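Local coordinates for protein Poly(Beta-D-mannuronate) lyase (Pseudopedobacter saltans, PDB 7O79) that probably cleaves the poly-mannuronate chains of alginate by a lyase reaction, as a beta-helical member of polysaccharide lyase family 6, at residues 103-108 and 132-137; 159-164 and 198-203; 222-227 and 244-249. All coordinates share one frame; numbering follows the deposited sequence.

Interaction 1: 103-108 and 132-137; sequences TAIVDF and CSFKGK
C132 meets T103 through its sulfur: SG accepts the hydrogen of T103 N at 3.5 Å, and a chi1 of -66°, which sets SG beside its own backbone N, turns it to that donor. An alanine here lacks this acceptor and is likely to leave T103 N without its mate and a gap beside T103 CB. S133 bonds on either side of A104, S133 N giving to T103 O at 2.9 Å and S133 O accepting from I105 N. Its OG turns to V452 N, outside the pair, while CB rests against A104 CB. F134 presents a ring edge: I105 CD1 lies in the ring plane, 3.8 Å from F134 CE1. K135 continues the parallel ladder of this beta-helix, its N bonded to I105 O and its O to D107 N at 2.8 Å. Its NZ, swung by a bend at chi4, stays 4.1 Å from D107 OD1, beyond a salt bridge. At G136 a phi of 91° favours glycine, and D107 OD1 sits 3.3 Å from G136 CA, where a CB would clash. Backbone bonds set the register, the sulfur adds one further, longer bond at the T103 end, and the opposite charges of D107 and K135 probably add a weak attraction at the other.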
ATOM      1  N   THR A 103     -14.350  11.363   6.045  1.00 23.22           N
ATOM      2  CA  THR A 103     -15.326  10.314   5.780  1.00 25.90           C
ATOM      3  C   THR A 103     -14.872   9.002   6.406  1.00 26.94           C
ATOM      4  O   THR A 103     -13.677   8.714   6.459  1.00 27.55           O
ATOM      5  CB  THR A 103     -15.526  10.162   4.261  1.00 24.76           C
ATOM      6  OG1 THR A 103     -16.083  11.377   3.750  1.00 23.32           O
ATOM      7  CG2 THR A 103     -16.429   8.959   3.894  1.00 24.47           C
ATOM      8  N   ALA A 104     -15.818   8.226   6.927  1.00 24.87           N
ATOM      9  CA  ALA A 104     -15.506   6.927   7.501  1.00 27.45           C
ATOM     10  C   ALA A 104     -16.348   5.845   6.841  1.00 26.61           C
ATOM     11  O   ALA A 104     -17.455   6.100   6.364  1.00 29.64           O
ATOM     12  CB  ALA A 104     -15.731   6.898   9.019  1.00 23.49           C
ATOM     13  N   ILE A 105     -15.784   4.641   6.785  1.00 26.85           N
ATOM     14  CA  ILE A 105     -16.486   3.441   6.359  1.00 28.21           C
ATOM     15  C   ILE A 105     -16.336   2.450   7.498  1.00 28.73           C
ATOM     16  O   ILE A 105     -15.209   2.140   7.903  1.00 25.61           O
ATOM     17  CB  ILE A 105     -15.912   2.859   5.060  1.00 27.39           C
ATOM     18  CG1 ILE A 105     -15.994   3.864   3.918  1.00 25.84           C
ATOM     19  CG2 ILE A 105     -16.692   1.617   4.672  1.00 25.78           C
ATOM     20  CD1 ILE A 105     -15.425   3.317   2.615  1.00 25.59           C
ATOM     21  N   VAL A 106     -17.456   1.966   8.032  1.00 29.10           N
ATOM     22  CA  VAL A 106     -17.446   1.185   9.270  1.00 29.59           C
ATOM     23  C   VAL A 106     -18.191  -0.121   9.032  1.00 27.94           C
ATOM     24  O   VAL A 106     -19.377  -0.104   8.688  1.00 30.58           O
ATOM     25  CB  VAL A 106     -18.066   1.971  10.439  1.00 27.01           C
ATOM     26  CG1 VAL A 106     -18.186   1.100  11.692  1.00 30.27           C
ATOM     27  CG2 VAL A 106     -17.257   3.231  10.733  1.00 29.53           C
ATOM     28  N   ASP A 107     -17.496  -1.251   9.212  1.00 28.97           N
ATOM     29  CA  ASP A 107     -18.057  -2.600   9.047  1.00 31.87           C
ATOM     30  C   ASP A 107     -19.048  -2.734   7.894  1.00 32.49           C
ATOM     31  O   ASP A 107     -20.073  -3.411   8.017  1.00 31.84           O
ATOM     32  CB  ASP A 107     -18.728  -3.073  10.340  1.00 31.08           C
ATOM     33  CG  ASP A 107     -17.806  -3.016  11.520  1.00 33.68           C
ATOM     34  OD1 ASP A 107     -16.613  -3.339  11.342  1.00 35.95           O
ATOM     35  OD2 ASP A 107     -18.259  -2.645  12.627  1.00 39.94           O
ATOM     36  N   PHE A 108     -18.729  -2.116   6.758  1.00 33.34           N
ATOM     37  CA  PHE A 108     -19.622  -2.041   5.600  1.00 30.07           C
ATOM     38  C   PHE A 108     -19.553  -3.318   4.759  1.00 28.25           C
ATOM     39  O   PHE A 108     -19.299  -3.295   3.551  1.00 28.62           O
ATOM     40  CB  PHE A 108     -19.260  -0.814   4.777  1.00 27.31           C
ATOM     41  CG  PHE A 108     -20.386  -0.271   3.944  1.00 27.64           C
ATOM     42  CD1 PHE A 108     -21.412   0.462   4.517  1.00 28.63           C
ATOM     43  CD2 PHE A 108     -20.387  -0.465   2.568  1.00 28.88           C
ATOM     44  CE1 PHE A 108     -22.441   0.986   3.737  1.00 30.62           C
ATOM     45  CE2 PHE A 108     -21.412   0.046   1.768  1.00 31.59           C
ATOM     46  CZ  PHE A 108     -22.447   0.778   2.357  1.00 30.37           C
ATOM     47  N   CYS A 132      -9.647  10.302   6.518  1.00 23.70           N
ATOM     48  CA  CYS A 132     -10.716   9.329   6.455  1.00 23.51           C
ATOM     49  C   CYS A 132     -10.358   8.123   7.314  1.00 24.93           C
ATOM     50  O   CYS A 132      -9.183   7.847   7.570  1.00 24.46           O
ATOM     51  CB  CYS A 132     -11.001   8.922   5.008  1.00 20.95           C
ATOM     52  SG  CYS A 132     -11.680  10.270   3.987  1.00 23.30           S
ATOM     53  N   SER A 133     -11.388   7.408   7.770  1.00 26.96           N
ATOM     54  CA  SER A 133     -11.225   6.264   8.664  1.00 24.31           C
ATOM     55  C   SER A 133     -11.922   5.042   8.087  1.00 25.67           C
ATOM     56  O   SER A 133     -13.017   5.141   7.532  1.00 23.47           O
ATOM     57  CB  SER A 133     -11.791   6.530  10.071  1.00 22.32           C
ATOM     58  OG  SER A 133     -11.058   7.529  10.742  1.00 29.52           O
ATOM     59  N   PHE A 134     -11.289   3.884   8.261  1.00 24.90           N
ATOM     60  CA  PHE A 134     -11.752   2.634   7.674  1.00 24.54           C
ATOM     61  C   PHE A 134     -11.604   1.522   8.699  1.00 26.45           C
ATOM     62  O   PHE A 134     -10.499   1.257   9.181  1.00 22.59           O
ATOM     63  CB  PHE A 134     -10.969   2.322   6.392  1.00 20.97           C
ATOM     64  CG  PHE A 134     -10.946   3.468   5.411  1.00 25.07           C
ATOM     65  CD1 PHE A 134     -11.983   3.625   4.505  1.00 24.39           C
ATOM     66  CD2 PHE A 134      -9.950   4.427   5.458  1.00 23.26           C
ATOM     67  CE1 PHE A 134     -11.996   4.667   3.613  1.00 25.39           C
ATOM     68  CE2 PHE A 134      -9.949   5.486   4.568  1.00 24.16           C
ATOM     69  CZ  PHE A 134     -10.980   5.611   3.637  1.00 26.39           C
ATOM     70  N   LYS A 135     -12.714   0.871   9.032  1.00 22.38           N
ATOM     71  CA  LYS A 135     -12.712  -0.114  10.104  1.00 27.05           C
ATOM     72  C   LYS A 135     -13.527  -1.344   9.726  1.00 25.90           C
ATOM     73  O   LYS A 135     -14.699  -1.226   9.353  1.00 26.80           O
ATOM     74  CB  LYS A 135     -13.268   0.492  11.395  1.00 28.03           C
ATOM     75  CG  LYS A 135     -13.255  -0.519  12.537  1.00 32.47           C
ATOM     76  CD  LYS A 135     -13.792   0.055  13.834  1.00 35.65           C
ATOM     77  CE  LYS A 135     -13.666  -0.963  14.964  1.00 40.58           C
ATOM     78  NZ  LYS A 135     -14.548  -2.132  14.719  1.00 46.37           N
ATOM     79  N   GLY A 136     -12.913  -2.521   9.828  1.00 24.70           N
ATOM     80  CA  GLY A 136     -13.660  -3.761   9.837  1.00 26.37           C
ATOM     81  C   GLY A 136     -13.901  -4.448   8.505  1.00 28.66           C
ATOM     82  O   GLY A 136     -14.664  -5.422   8.470  1.00 29.25           O
ATOM     83  N   LYS A 137     -13.281  -4.001   7.410  1.00 25.44           N
ATOM     84  CA  LYS A 137     -13.520  -4.669   6.133  1.00 24.97           C
ATOM     85  C   LYS A 137     -13.135  -6.144   6.226  1.00 31.45           C
ATOM     86  O   LYS A 137     -12.054  -6.491   6.718  1.00 26.02           O
ATOM     87  CB  LYS A 137     -12.741  -3.994   5.011  1.00 27.33           C
ATOM     88  CG  LYS A 137     -13.082  -4.559   3.641  1.00 23.28           C
ATOM     89  CD  LYS A 137     -12.157  -4.028   2.549  1.00 23.25           C
ATOM     90  CE  LYS A 137     -12.847  -4.074   1.211  1.00 22.40           C
ATOM     91  NZ  LYS A 137     -12.648  -5.419   0.555  1.00 23.27           N
TER

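Interaction 2: 159-164 and 198-203; sequences CYFKDI and NLFERA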
ATOM      1  N   CYS A 159      -4.936   9.097   6.909  1.00 22.30           N
ATOM      2  CA  CYS A 159      -6.071   8.221   7.111  1.00 19.93           C
ATOM      3  C   CYS A 159      -5.768   7.192   8.197  1.00 22.62           C
ATOM      4  O   CYS A 159      -4.632   7.015   8.644  1.00 22.65           O
ATOM      5  CB  CYS A 159      -6.467   7.542   5.796  1.00 23.38           C
ATOM      6  SG  CYS A 159      -7.185   8.710   4.608  1.00 22.75           S
ATOM      7  N   TYR A 160      -6.825   6.509   8.619  1.00 24.77           N
ATOM      8  CA  TYR A 160      -6.772   5.573   9.730  1.00 26.26           C
ATOM      9  C   TYR A 160      -7.393   4.257   9.276  1.00 23.33           C
ATOM     10  O   TYR A 160      -8.568   4.226   8.885  1.00 23.83           O
ATOM     11  CB  TYR A 160      -7.512   6.168  10.933  1.00 23.29           C
ATOM     12  CG  TYR A 160      -7.408   5.401  12.230  1.00 30.45           C
ATOM     13  CD1 TYR A 160      -6.331   4.561  12.491  1.00 30.04           C
ATOM     14  CD2 TYR A 160      -8.392   5.536  13.210  1.00 34.73           C
ATOM     15  CE1 TYR A 160      -6.235   3.879  13.695  1.00 33.66           C
ATOM     16  CE2 TYR A 160      -8.310   4.846  14.413  1.00 37.92           C
ATOM     17  CZ  TYR A 160      -7.230   4.030  14.650  1.00 37.67           C
ATOM     18  OH  TYR A 160      -7.154   3.356  15.841  1.00 40.42           O
ATOM     19  N   PHE A 161      -6.610   3.172   9.328  1.00 24.07           N
ATOM     20  CA  PHE A 161      -7.072   1.841   8.930  1.00 22.76           C
ATOM     21  C   PHE A 161      -6.971   0.919  10.140  1.00 27.55           C
ATOM     22  O   PHE A 161      -5.867   0.592  10.587  1.00 26.76           O
ATOM     23  CB  PHE A 161      -6.273   1.294   7.743  1.00 22.62           C
ATOM     24  CG  PHE A 161      -6.173   2.254   6.579  1.00 22.57           C
ATOM     25  CD1 PHE A 161      -5.189   3.230   6.547  1.00 24.18           C
ATOM     26  CD2 PHE A 161      -7.082   2.181   5.528  1.00 23.94           C
ATOM     27  CE1 PHE A 161      -5.092   4.119   5.485  1.00 24.31           C
ATOM     28  CE2 PHE A 161      -6.994   3.064   4.453  1.00 26.39           C
ATOM     29  CZ  PHE A 161      -6.001   4.047   4.439  1.00 22.23           C
ATOM     30  N   LYS A 162      -8.120   0.481  10.647  1.00 25.68           N
ATOM     31  CA  LYS A 162      -8.208  -0.132  11.961  1.00 27.67           C
ATOM     32  C   LYS A 162      -9.004  -1.429  11.909  1.00 27.37           C
ATOM     33  O   LYS A 162     -10.082  -1.472  11.311  1.00 27.16           O
ATOM     34  CB  LYS A 162      -8.872   0.818  12.952  1.00 29.92           C
ATOM     35  CG  LYS A 162      -9.051   0.224  14.335  1.00 33.39           C
ATOM     36  CD  LYS A 162      -9.775   1.185  15.255  1.00 37.35           C
ATOM     37  CE  LYS A 162      -9.399   0.951  16.717  1.00 46.14           C
ATOM     38  NZ  LYS A 162     -10.275   1.742  17.634  1.00 47.23           N
ATOM     39  N   ASP A 163      -8.491  -2.461  12.586  1.00 24.94           N
ATOM     40  CA  ASP A 163      -9.210  -3.721  12.810  1.00 28.87           C
ATOM     41  C   ASP A 163      -9.755  -4.287  11.501  1.00 26.18           C
ATOM     42  O   ASP A 163     -10.966  -4.424  11.298  1.00 29.40           O
ATOM     43  CB  ASP A 163     -10.350  -3.559  13.822  1.00 30.16           C
ATOM     44  CG  ASP A 163      -9.886  -3.064  15.179  1.00 32.95           C
ATOM     45  OD1 ASP A 163      -8.760  -3.390  15.604  1.00 34.08           O
ATOM     46  OD2 ASP A 163     -10.672  -2.366  15.840  1.00 38.08           O
ATOM     47  N   ILE A 164      -8.834  -4.601  10.602  1.00 23.94           N
ATOM     48  CA  ILE A 164      -9.215  -5.272   9.366  1.00 26.23           C
ATOM     49  C   ILE A 164      -9.017  -6.752   9.679  1.00 25.91           C
ATOM     50  O   ILE A 164      -7.866  -7.214   9.762  1.00 24.00           O
ATOM     51  CB  ILE A 164      -8.373  -4.792   8.173  1.00 24.56           C
ATOM     52  CG1 ILE A 164      -8.376  -3.251   8.094  1.00 26.30           C
ATOM     53  CG2 ILE A 164      -8.876  -5.436   6.873  1.00 25.08           C
ATOM     54  CD1 ILE A 164      -9.741  -2.591   7.989  1.00 24.29           C
ATOM     55  N   ASN A 198      -0.132   7.779   7.187  1.00 22.20           N
ATOM     56  CA  ASN A 198      -1.314   7.049   7.623  1.00 20.54           C
ATOM     57  C   ASN A 198      -0.981   6.181   8.835  1.00 22.93           C
ATOM     58  O   ASN A 198       0.176   5.807   9.063  1.00 23.97           O
ATOM     59  CB  ASN A 198      -1.869   6.165   6.502  1.00 20.17           C
ATOM     60  CG  ASN A 198      -2.214   6.950   5.266  1.00 22.17           C
ATOM     61  OD1 ASN A 198      -3.195   7.693   5.241  1.00 22.50           O
ATOM     62  ND2 ASN A 198      -1.362   6.844   4.247  1.00 20.54           N
ATOM     63  N   LEU A 199      -2.016   5.850   9.599  1.00 21.58           N
ATOM     64  CA  LEU A 199      -1.923   4.965  10.755  1.00 24.05           C
ATOM     65  C   LEU A 199      -2.636   3.650  10.463  1.00 25.37           C
ATOM     66  O   LEU A 199      -3.828   3.636  10.133  1.00 24.49           O
ATOM     67  CB  LEU A 199      -2.520   5.630  11.989  1.00 24.18           C
ATOM     68  CG  LEU A 199      -2.527   4.809  13.280  1.00 26.48           C
ATOM     69  CD1 LEU A 199      -1.128   4.406  13.716  1.00 23.95           C
ATOM     70  CD2 LEU A 199      -3.200   5.584  14.402  1.00 27.71           C
ATOM     71  N   PHE A 200      -1.954   2.541  10.670  1.00 24.85           N
ATOM     72  CA  PHE A 200      -2.530   1.232  10.519  1.00 23.18           C
ATOM     73  C   PHE A 200      -2.504   0.551  11.901  1.00 26.14           C
ATOM     74  O   PHE A 200      -1.484   0.516  12.529  1.00 27.43           O
ATOM     75  CB  PHE A 200      -1.746   0.364   9.554  1.00 18.61           C
ATOM     76  CG  PHE A 200      -1.622   0.907   8.171  1.00 24.10           C
ATOM     77  CD1 PHE A 200      -0.736   1.911   7.874  1.00 21.49           C
ATOM     78  CD2 PHE A 200      -2.334   0.356   7.151  1.00 20.87           C
ATOM     79  CE1 PHE A 200      -0.612   2.378   6.595  1.00 19.55           C
ATOM     80  CE2 PHE A 200      -2.216   0.826   5.878  1.00 22.75           C
ATOM     81  CZ  PHE A 200      -1.361   1.834   5.599  1.00 21.62           C
ATOM     82  N   GLU A 201      -3.630   0.065  12.376  1.00 23.53           N
ATOM     83  CA  GLU A 201      -3.670  -0.650  13.627  1.00 27.80           C
ATOM     84  C   GLU A 201      -4.456  -1.931  13.476  1.00 25.28           C
ATOM     85  O   GLU A 201      -5.628  -1.887  13.285  1.00 27.39           O
ATOM     86  CB  GLU A 201      -4.274   0.215  14.693  1.00 36.89           C
ATOM     87  CG  GLU A 201      -4.228  -0.376  16.077  1.00 42.14           C
ATOM     88  CD  GLU A 201      -3.713   0.609  17.072  1.00 50.30           C
ATOM     89  OE1 GLU A 201      -3.667   1.802  16.748  1.00 55.67           O
ATOM     90  OE2 GLU A 201      -3.350   0.192  18.186  1.00 59.74           O
ATOM     91  N   ARG A 202      -3.804  -3.049  13.679  1.00 23.94           N
ATOM     92  CA  ARG A 202      -4.404  -4.352  13.466  1.00 27.73           C
ATOM     93  C   ARG A 202      -5.140  -4.427  12.121  1.00 25.09           C
ATOM     94  O   ARG A 202      -6.189  -4.978  12.026  1.00 27.78           O
ATOM     95  CB  ARG A 202      -5.270  -4.769  14.650  1.00 25.36           C
ATOM     96  CG  ARG A 202      -4.421  -5.146  15.835  1.00 31.02           C
ATOM     97  CD  ARG A 202      -5.065  -4.880  17.172  1.00 35.59           C
ATOM     98  NE  ARG A 202      -4.327  -5.555  18.234  1.00 43.91           N
ATOM     99  CZ  ARG A 202      -3.422  -5.021  19.049  1.00 40.61           C
ATOM    100  NH1 ARG A 202      -3.088  -3.758  19.004  1.00 44.16           N
ATOM    101  NH2 ARG A 202      -2.854  -5.783  19.941  1.00 46.35           N
ATOM    102  N   ALA A 203      -4.529  -3.867  11.093  1.00 22.49           N
ATOM    103  CA  ALA A 203      -5.094  -3.814   9.740  1.00 22.85           C
ATOM    104  C   ALA A 203      -4.702  -5.055   8.945  1.00 24.91           C
ATOM    105  O   ALA A 203      -4.185  -4.980   7.826  1.00 23.16           O
ATOM    106  CB  ALA A 203      -4.654  -2.539   9.030  1.00 22.52           C
TER
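Strands 160-162 and 199-201 run parallel, their axes 4.9 Å apart and 6° from alignment, with CA atoms paired from C159-N198 to I164-A203. They are neighbouring rungs of the parallel beta-helix, joined by alternating backbone bonds such as F161 N to L199 O at 2.9 Å and E201 N to F161 O. On the face carrying F161 and F200, the two side chains lie alongside and point the same way. Their planes are 19° apart but slid, with centroids 5.1 Å from each other, so overlap is slight: F161 CD1 stands over the rim of one F200 face. The ring of F161 takes N198 CB at its edge and also meets the ring of F134, extending the aromatic row to the preceding rung. On the other face, Y160 and L199 lie side by side, with Y160 CE1 3.6 Å from L199 CD2; a chi1 of -173° sends the tyrosine ring that way. Toward the C-terminal end of the pair, A203 CB packs 3.9 Å from I164 CG1, and I164 N reaches R202 O. At the opposite end the ladder is extended by a side chain: C159 N donates to N198 OD1 at 2.8 Å, in the plane of the amide carbonyl and on a lone pair.

Interaction 3: 222-227 and 244-249; sequences GNTVIS and ENFIFG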
ATOM      1  N   GLY A 222       6.312   7.897   5.927  1.00 23.07           N
ATOM      2  CA  GLY A 222       5.833   8.407   7.207  1.00 23.12           C
ATOM      3  C   GLY A 222       4.575   7.764   7.745  1.00 22.08           C
ATOM      4  O   GLY A 222       3.825   8.413   8.476  1.00 24.59           O
ATOM      5  N   ASN A 223       4.329   6.502   7.420  1.00 23.13           N
ATOM      6  CA  ASN A 223       3.200   5.753   7.951  1.00 22.87           C
ATOM      7  C   ASN A 223       3.588   5.044   9.248  1.00 22.26           C
ATOM      8  O   ASN A 223       4.744   4.666   9.452  1.00 21.77           O
ATOM      9  CB  ASN A 223       2.732   4.717   6.935  1.00 18.73           C
ATOM     10  CG  ASN A 223       2.277   5.349   5.634  1.00 23.12           C
ATOM     11  OD1 ASN A 223       1.164   5.881   5.537  1.00 19.59           O
ATOM     12  ND2 ASN A 223       3.156   5.333   4.636  1.00 20.11           N
ATOM     13  N   THR A 224       2.596   4.819  10.104  1.00 22.26           N
ATOM     14  CA  THR A 224       2.782   4.080  11.349  1.00 22.82           C
ATOM     15  C   THR A 224       1.943   2.810  11.276  1.00 23.37           C
ATOM     16  O   THR A 224       0.724   2.882  11.085  1.00 22.96           O
ATOM     17  CB  THR A 224       2.388   4.946  12.556  1.00 25.08           C
ATOM     18  OG1 THR A 224       3.330   6.015  12.698  1.00 28.20           O
ATOM     19  CG2 THR A 224       2.399   4.127  13.839  1.00 28.09           C
ATOM     20  N   VAL A 225       2.596   1.652  11.397  1.00 23.59           N
ATOM     21  CA  VAL A 225       1.937   0.349  11.274  1.00 21.92           C
ATOM     22  C   VAL A 225       2.092  -0.394  12.596  1.00 22.79           C
ATOM     23  O   VAL A 225       3.189  -0.855  12.934  1.00 21.11           O
ATOM     24  CB  VAL A 225       2.506  -0.484  10.112  1.00 22.20           C
ATOM     25  CG1 VAL A 225       1.791  -1.794  10.020  1.00 21.22           C
ATOM     26  CG2 VAL A 225       2.398   0.280   8.781  1.00 22.14           C
ATOM     27  N   ILE A 226       0.987  -0.561  13.320  1.00 24.46           N
ATOM     28  CA  ILE A 226       1.012  -1.071  14.686  1.00 23.64           C
ATOM     29  C   ILE A 226       0.355  -2.445  14.712  1.00 24.44           C
ATOM     30  O   ILE A 226      -0.809  -2.594  14.309  1.00 29.53           O
ATOM     31  CB  ILE A 226       0.313  -0.109  15.657  1.00 24.41           C
ATOM     32  CG1 ILE A 226       1.081   1.219  15.728  1.00 28.15           C
ATOM     33  CG2 ILE A 226       0.232  -0.733  17.049  1.00 27.58           C
ATOM     34  CD1 ILE A 226       0.465   2.230  16.689  1.00 33.23           C
ATOM     35  N   SER A 227       1.119  -3.455  15.136  1.00 25.24           N
ATOM     36  CA  SER A 227       0.594  -4.789  15.459  1.00 25.13           C
ATOM     37  C   SER A 227      -0.233  -5.386  14.317  1.00 26.91           C
ATOM     38  O   SER A 227      -1.355  -5.864  14.514  1.00 22.92           O
ATOM     39  CB  SER A 227      -0.232  -4.731  16.750  1.00 29.37           C
ATOM     40  OG  SER A 227      -0.709  -6.014  17.118  1.00 26.63           O
ATOM     41  N   GLU A 244      10.860   6.585   6.156  1.00 22.01           N
ATOM     42  CA  GLU A 244      10.394   7.246   7.377  1.00 23.00           C
ATOM     43  C   GLU A 244       9.129   6.621   7.946  1.00 23.71           C
ATOM     44  O   GLU A 244       8.336   7.307   8.601  1.00 25.30           O
ATOM     45  CB  GLU A 244      10.206   8.749   7.152  1.00 24.85           C
ATOM     46  CG  GLU A 244      11.529   9.480   6.938  1.00 32.23           C
ATOM     47  CD  GLU A 244      11.372  10.760   6.138  1.00 37.56           C
ATOM     48  OE1 GLU A 244      12.058  10.900   5.106  1.00 42.87           O
ATOM     49  OE2 GLU A 244      10.561  11.622   6.534  1.00 39.29           O
ATOM     50  N   ASN A 245       8.944   5.316   7.729  1.00 20.42           N
ATOM     51  CA  ASN A 245       7.808   4.594   8.283  1.00 22.81           C
ATOM     52  C   ASN A 245       8.175   4.015   9.643  1.00 20.48           C
ATOM     53  O   ASN A 245       9.349   3.831   9.964  1.00 24.37           O
ATOM     54  CB  ASN A 245       7.347   3.460   7.356  1.00 19.31           C
ATOM     55  CG  ASN A 245       6.925   3.957   5.988  1.00 22.12           C
ATOM     56  OD1 ASN A 245       5.819   4.477   5.827  1.00 19.16           O
ATOM     57  ND2 ASN A 245       7.804   3.797   4.986  1.00 19.87           N
ATOM     58  N   PHE A 246       7.152   3.746  10.447  1.00 21.67           N
ATOM     59  CA  PHE A 246       7.315   3.131  11.756  1.00 26.25           C
ATOM     60  C   PHE A 246       6.502   1.853  11.773  1.00 24.76           C
ATOM     61  O   PHE A 246       5.284   1.888  11.584  1.00 25.81           O
ATOM     62  CB  PHE A 246       6.850   4.052  12.880  1.00 25.90           C
ATOM     63  CG  PHE A 246       7.717   5.259  13.090  1.00 26.74           C
ATOM     64  CD1 PHE A 246       8.763   5.227  14.002  1.00 30.16           C
ATOM     65  CD2 PHE A 246       7.445   6.452  12.427  1.00 28.83           C
ATOM     66  CE1 PHE A 246       9.551   6.347  14.220  1.00 26.27           C
ATOM     67  CE2 PHE A 246       8.238   7.579  12.644  1.00 33.96           C
ATOM     68  CZ  PHE A 246       9.284   7.517  13.548  1.00 33.32           C
ATOM     69  N   ILE A 247       7.160   0.730  12.007  1.00 22.84           N
ATOM     70  CA  ILE A 247       6.464  -0.544  12.104  1.00 24.37           C
ATOM     71  C   ILE A 247       6.689  -1.046  13.527  1.00 23.88           C
ATOM     72  O   ILE A 247       7.784  -1.497  13.874  1.00 25.28           O
ATOM     73  CB  ILE A 247       6.933  -1.544  11.039  1.00 22.62           C
ATOM     74  CG1 ILE A 247       6.706  -0.931   9.650  1.00 20.11           C
ATOM     75  CG2 ILE A 247       6.184  -2.874  11.152  1.00 23.70           C
ATOM     76  CD1 ILE A 247       7.110  -1.824   8.502  1.00 22.31           C
ATOM     77  N   PHE A 248       5.653  -0.929  14.365  1.00 27.46           N
ATOM     78  CA  PHE A 248       5.669  -1.399  15.750  1.00 27.65           C
ATOM     79  C   PHE A 248       4.859  -2.688  15.786  1.00 24.84           C
ATOM     80  O   PHE A 248       3.646  -2.672  15.977  1.00 28.70           O
ATOM     81  CB  PHE A 248       5.084  -0.364  16.707  1.00 27.58           C
ATOM     82  CG  PHE A 248       5.830   0.936  16.740  1.00 27.95           C
ATOM     83  CD1 PHE A 248       7.022   1.050  17.432  1.00 31.17           C
ATOM     84  CD2 PHE A 248       5.318   2.060  16.112  1.00 33.85           C
ATOM     85  CE1 PHE A 248       7.721   2.250  17.466  1.00 34.18           C
ATOM     86  CE2 PHE A 248       6.010   3.271  16.152  1.00 34.75           C
ATOM     87  CZ  PHE A 248       7.215   3.361  16.839  1.00 32.21           C
ATOM     88  N   GLY A 249       5.541  -3.821  15.614  1.00 28.85           N
ATOM     89  CA  GLY A 249       4.837  -5.090  15.521  1.00 26.09           C
ATOM     90  C   GLY A 249       4.199  -5.560  16.815  1.00 25.95           C
ATOM     91  O   GLY A 249       3.283  -6.381  16.769  1.00 26.44           O
TER
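N245 OD1 is gripped by two donors of one residue, N223 N and N223 ND2, each 3.0 Å from it. The two amides lie side by side, pointing the same way, with planes only 6° apart, so N223 ND2 meets the oxygen almost in its own amide plane, whereas N223 N comes in tilted from the N245 carbonyl plane. A chi1 of -60° places the N245 amide beside its backbone N, where OD1 can reach the adjacent rung. The other ends are also engaged: N223 OD1 accepts from N198 N, N223 ND2 also gives to I195 O, and N245 ND2 gives to N270 OD1 and V220 O. Stacked in-register asparagines of this kind form an asparagine ladder, a recognised feature of right-handed parallel beta-helices, and here it runs from N198 through N223 and N245 to N270. From it the strands continue with F246 N bonded to N223 O and V225 N to F246 O at 2.7 Å. On the face bearing V225 and I247, V225 CB lies 4.2 Å from I247 CG1. On the other face T224 CG2 sits at the edge of the F248 ring, near its plane, 4.2 Å from F248 CD2. T224 OG1, which bonds L445 N of the C-terminal segment, also comes within 4.0 Å of F246 CB. At the C-terminal end of the pair, S227 N donates to F248 O at 2.8 Å.

Overall arrangement
From the N terminus, interaction 1 comes first, its pairing of 103-108 with 132-137 closing a loop that holds strand 118-122. Interaction 2 then closes the 33-residue excursion between 159-164 and 198-203, which includes strand 175-177, and interaction 3 the 16-residue one holding strand 230-236. The three follow in series; none nests in or crosses another. Side by side they form a row of successive rungs along the beta-helix: F134 N and O approach Y160 O and K162 N, probably as hydrogen bonds, joining interactions 1 and 2, while F200 N and O do likewise with T224 O and I226 N, joining 2 and 3. Interactions 1 and 3 do not touch, their nearest atoms being about 11 Å apart.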